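Local coordinates for probable enoyl-CoA hydratase/isomerase (Pseudomonas aeruginosa, PDB 7BOR), which binds coenzyme A and, as a crotonase-family member, may act as a delta(3)-delta(2)-enoyl-CoA isomerase, at residues Lys93-Ala98 and Leu112-Val117. Numbering follows the deposited sequence.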
ATOM      1  N   LYS A  93     -10.726   4.838  10.062  1.00 30.61           N
ATOM      2  CA  LYS A  93     -10.339   4.037  11.224  1.00 32.51           C
ATOM      3  C   LYS A  93      -8.927   3.479  11.087  1.00 31.27           C
ATOM      4  O   LYS A  93      -8.296   3.580  10.015  1.00 30.06           O
ATOM      5  CB  LYS A  93     -11.331   2.891  11.437  1.00 34.59           C
ATOM      6  CG  LYS A  93     -12.805   3.356  11.528  1.00 35.81           C
ATOM      7  CD  LYS A  93     -13.765   2.170  11.626  1.00 43.98           C
ATOM      8  CE  LYS A  93     -15.198   2.594  11.371  1.00 47.45           C
ATOM      9  NZ  LYS A  93     -16.056   1.381  11.144  1.00 57.30           N
ATOM     10  N   PRO A  94      -8.382   2.889  12.159  1.00 32.49           N
ATOM     11  CA  PRO A  94      -7.009   2.374  12.114  1.00 24.96           C
ATOM     12  C   PRO A  94      -6.796   1.313  11.041  1.00 30.76           C
ATOM     13  O   PRO A  94      -7.529   0.322  10.951  1.00 32.17           O
ATOM     14  CB  PRO A  94      -6.779   1.817  13.523  1.00 32.33           C
ATOM     15  CG  PRO A  94      -7.603   2.631  14.398  1.00 32.55           C
ATOM     16  CD  PRO A  94      -8.863   2.982  13.565  1.00 28.94           C
ATOM     17  N   VAL A  95      -5.746   1.505  10.246  1.00 28.52           N
ATOM     18  CA  VAL A  95      -5.331   0.515   9.268  1.00 27.61           C
ATOM     19  C   VAL A  95      -3.899   0.084   9.588  1.00 27.38           C
ATOM     20  O   VAL A  95      -3.020   0.942   9.704  1.00 27.60           O
ATOM     21  CB  VAL A  95      -5.384   1.070   7.835  1.00 28.69           C
ATOM     22  CG1 VAL A  95      -5.177  -0.054   6.907  1.00 28.65           C
ATOM     23  CG2 VAL A  95      -6.653   1.765   7.578  1.00 33.52           C
ATOM     24  N   ILE A  96      -3.666  -1.231   9.654  1.00 26.04           N
ATOM     25  CA  ILE A  96      -2.366  -1.833   9.989  1.00 26.82           C
ATOM     26  C   ILE A  96      -1.916  -2.750   8.861  1.00 31.05           C
ATOM     27  O   ILE A  96      -2.665  -3.634   8.439  1.00 30.57           O
ATOM     28  CB  ILE A  96      -2.439  -2.608  11.314  1.00 25.69           C
ATOM     29  CG1 ILE A  96      -2.847  -1.647  12.420  1.00 28.78           C
ATOM     30  CG2 ILE A  96      -1.155  -3.284  11.650  1.00 25.72           C
ATOM     31  CD1 ILE A  96      -3.011  -2.311  13.781  1.00 29.36           C
ATOM     32  N   ALA A  97      -0.674  -2.575   8.412  1.00 25.98           N
ATOM     33  CA  ALA A  97      -0.046  -3.472   7.459  1.00 25.29           C
ATOM     34  C   ALA A  97       0.905  -4.432   8.155  1.00 28.67           C
ATOM     35  O   ALA A  97       1.601  -4.060   9.095  1.00 25.01           O
ATOM     36  CB  ALA A  97       0.756  -2.710   6.400  1.00 27.07           C
ATOM     37  N   ALA A  98       0.952  -5.659   7.631  1.00 25.34           N
ATOM     38  CA  ALA A  98       1.828  -6.739   8.090  1.00 30.03           C
ATOM     39  C   ALA A  98       2.514  -7.312   6.862  1.00 32.33           C
ATOM     40  O   ALA A  98       1.888  -8.015   6.059  1.00 31.24           O
ATOM     41  CB  ALA A  98       1.045  -7.830   8.804  1.00 26.64           C
ATOM     42  N   LEU A 112       2.431   3.974   3.093  1.00 23.54           N
ATOM     43  CA  LEU A 112       2.448   5.380   3.489  1.00 24.29           C
ATOM     44  C   LEU A 112       1.082   5.890   3.947  1.00 27.37           C
ATOM     45  O   LEU A 112       1.023   6.977   4.518  1.00 28.97           O
ATOM     46  CB  LEU A 112       2.965   6.246   2.328  1.00 25.32           C
ATOM     47  CG  LEU A 112       4.319   5.799   1.820  1.00 25.76           C
ATOM     48  CD1 LEU A 112       4.685   6.563   0.557  1.00 23.74           C
ATOM     49  CD2 LEU A 112       5.450   6.007   2.897  1.00 25.30           C
ATOM     50  N   HIS A 113       0.006   5.119   3.772  1.00 25.27           N
ATOM     51  CA  HIS A 113      -1.327   5.510   4.219  1.00 27.16           C
ATOM     52  C   HIS A 113      -1.842   4.624   5.355  1.00 29.91           C
ATOM     53  O   HIS A 113      -3.011   4.743   5.762  1.00 28.36           O
ATOM     54  CB  HIS A 113      -2.295   5.502   3.014  1.00 27.19           C
ATOM     55  CG  HIS A 113      -1.768   6.298   1.877  1.00 27.56           C
ATOM     56  ND1 HIS A 113      -1.998   7.647   1.757  1.00 23.76           N
ATOM     57  CD2 HIS A 113      -0.930   5.963   0.860  1.00 26.20           C
ATOM     58  CE1 HIS A 113      -1.325   8.112   0.722  1.00 29.41           C
ATOM     59  NE2 HIS A 113      -0.676   7.109   0.156  1.00 23.17           N
ATOM     60  N   CYS A 114      -0.998   3.764   5.899  1.00 27.16           N
ATOM     61  CA  CYS A 114      -1.408   2.928   7.008  1.00 24.45           C
ATOM     62  C   CYS A 114      -1.021   3.617   8.310  1.00 28.26           C
ATOM     63  O   CYS A 114      -0.102   4.443   8.363  1.00 28.61           O
ATOM     64  CB  CYS A 114      -0.769   1.562   6.890  1.00 27.43           C
ATOM     65  SG  CYS A 114      -1.325   0.534   5.473  1.00 28.35           S
ATOM     66  N   ASP A 115      -1.737   3.289   9.370  1.00 26.27           N
ATOM     67  CA  ASP A 115      -1.412   3.900  10.658  1.00 23.70           C
ATOM     68  C   ASP A 115      -0.286   3.186  11.403  1.00 22.14           C
ATOM     69  O   ASP A 115       0.442   3.819  12.182  1.00 20.88           O
ATOM     70  CB  ASP A 115      -2.677   3.960  11.467  1.00 22.11           C
ATOM     71  CG  ASP A 115      -3.756   4.736  10.697  1.00 28.94           C
ATOM     72  OD1 ASP A 115      -3.591   5.974  10.476  1.00 27.81           O
ATOM     73  OD2 ASP A 115      -4.699   4.072  10.235  1.00 28.08           O
ATOM     74  N   LEU A 116      -0.146   1.898  11.202  1.00 22.70           N
ATOM     75  CA  LEU A 116       0.985   1.161  11.732  1.00 22.93           C
ATOM     76  C   LEU A 116       1.442   0.229  10.642  1.00 24.37           C
ATOM     77  O   LEU A 116       0.643  -0.261   9.850  1.00 22.54           O
ATOM     78  CB  LEU A 116       0.641   0.421  13.008  1.00 21.59           C
ATOM     79  CG  LEU A 116       0.171   1.295  14.200  1.00 27.06           C
ATOM     80  CD1 LEU A 116      -0.400   0.389  15.335  1.00 24.81           C
ATOM     81  CD2 LEU A 116       1.258   2.229  14.758  1.00 24.05           C
ATOM     82  N   VAL A 117       2.749   0.037  10.562  1.00 21.90           N
ATOM     83  CA  VAL A 117       3.332  -0.800   9.519  1.00 19.80           C
ATOM     84  C   VAL A 117       4.353  -1.702  10.183  1.00 27.14           C
ATOM     85  O   VAL A 117       5.298  -1.204  10.808  1.00 23.13           O
ATOM     86  CB  VAL A 117       3.993   0.049   8.422  1.00 22.48           C
ATOM     87  CG1 VAL A 117       4.762  -0.818   7.435  1.00 21.76           C
ATOM     88  CG2 VAL A 117       2.952   0.788   7.688  1.00 20.99           C
TER
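With chi1 of D115 at -57°, its CG lies beside its own backbone N and the carboxylate swings to V95 N, at the start of two neighbouring parallel strands of the crotonase fold. D115 OD2 accepts from V95 N at 2.8 Å, a nearly straight bond (164°), through the lone pair anti to the other carboxylate oxygen, while the backbone separately brings D115 N to V95 O, in the carbonyl plane at 2.7 Å. The side chain thus does for V95 N what a strand carbonyl would do further along. K207 NZ, on helix 200-233, forms a salt bridge with D115 OD2 and also hydrogen-bonds K93 O; that positive charge probably keeps D115 ionised.

V95 O receives a second, weak bond from L116 N, and the regular pairing then takes over: A97 N donates to L116 O at 3.0 Å. On one face of the sheet the I96 and L116 side chains run alongside each other in the same direction, with I96 CD1 4.1 Å from L116 CD1, against helix 182-196, where I96 meets A188 and L116 meets F195. On the other face the A97 methyl sits 4.3 Å from V117 CG2. C114 SG touches V95 CG1 at 4.2 Å and A97 CB at 4.0 Å.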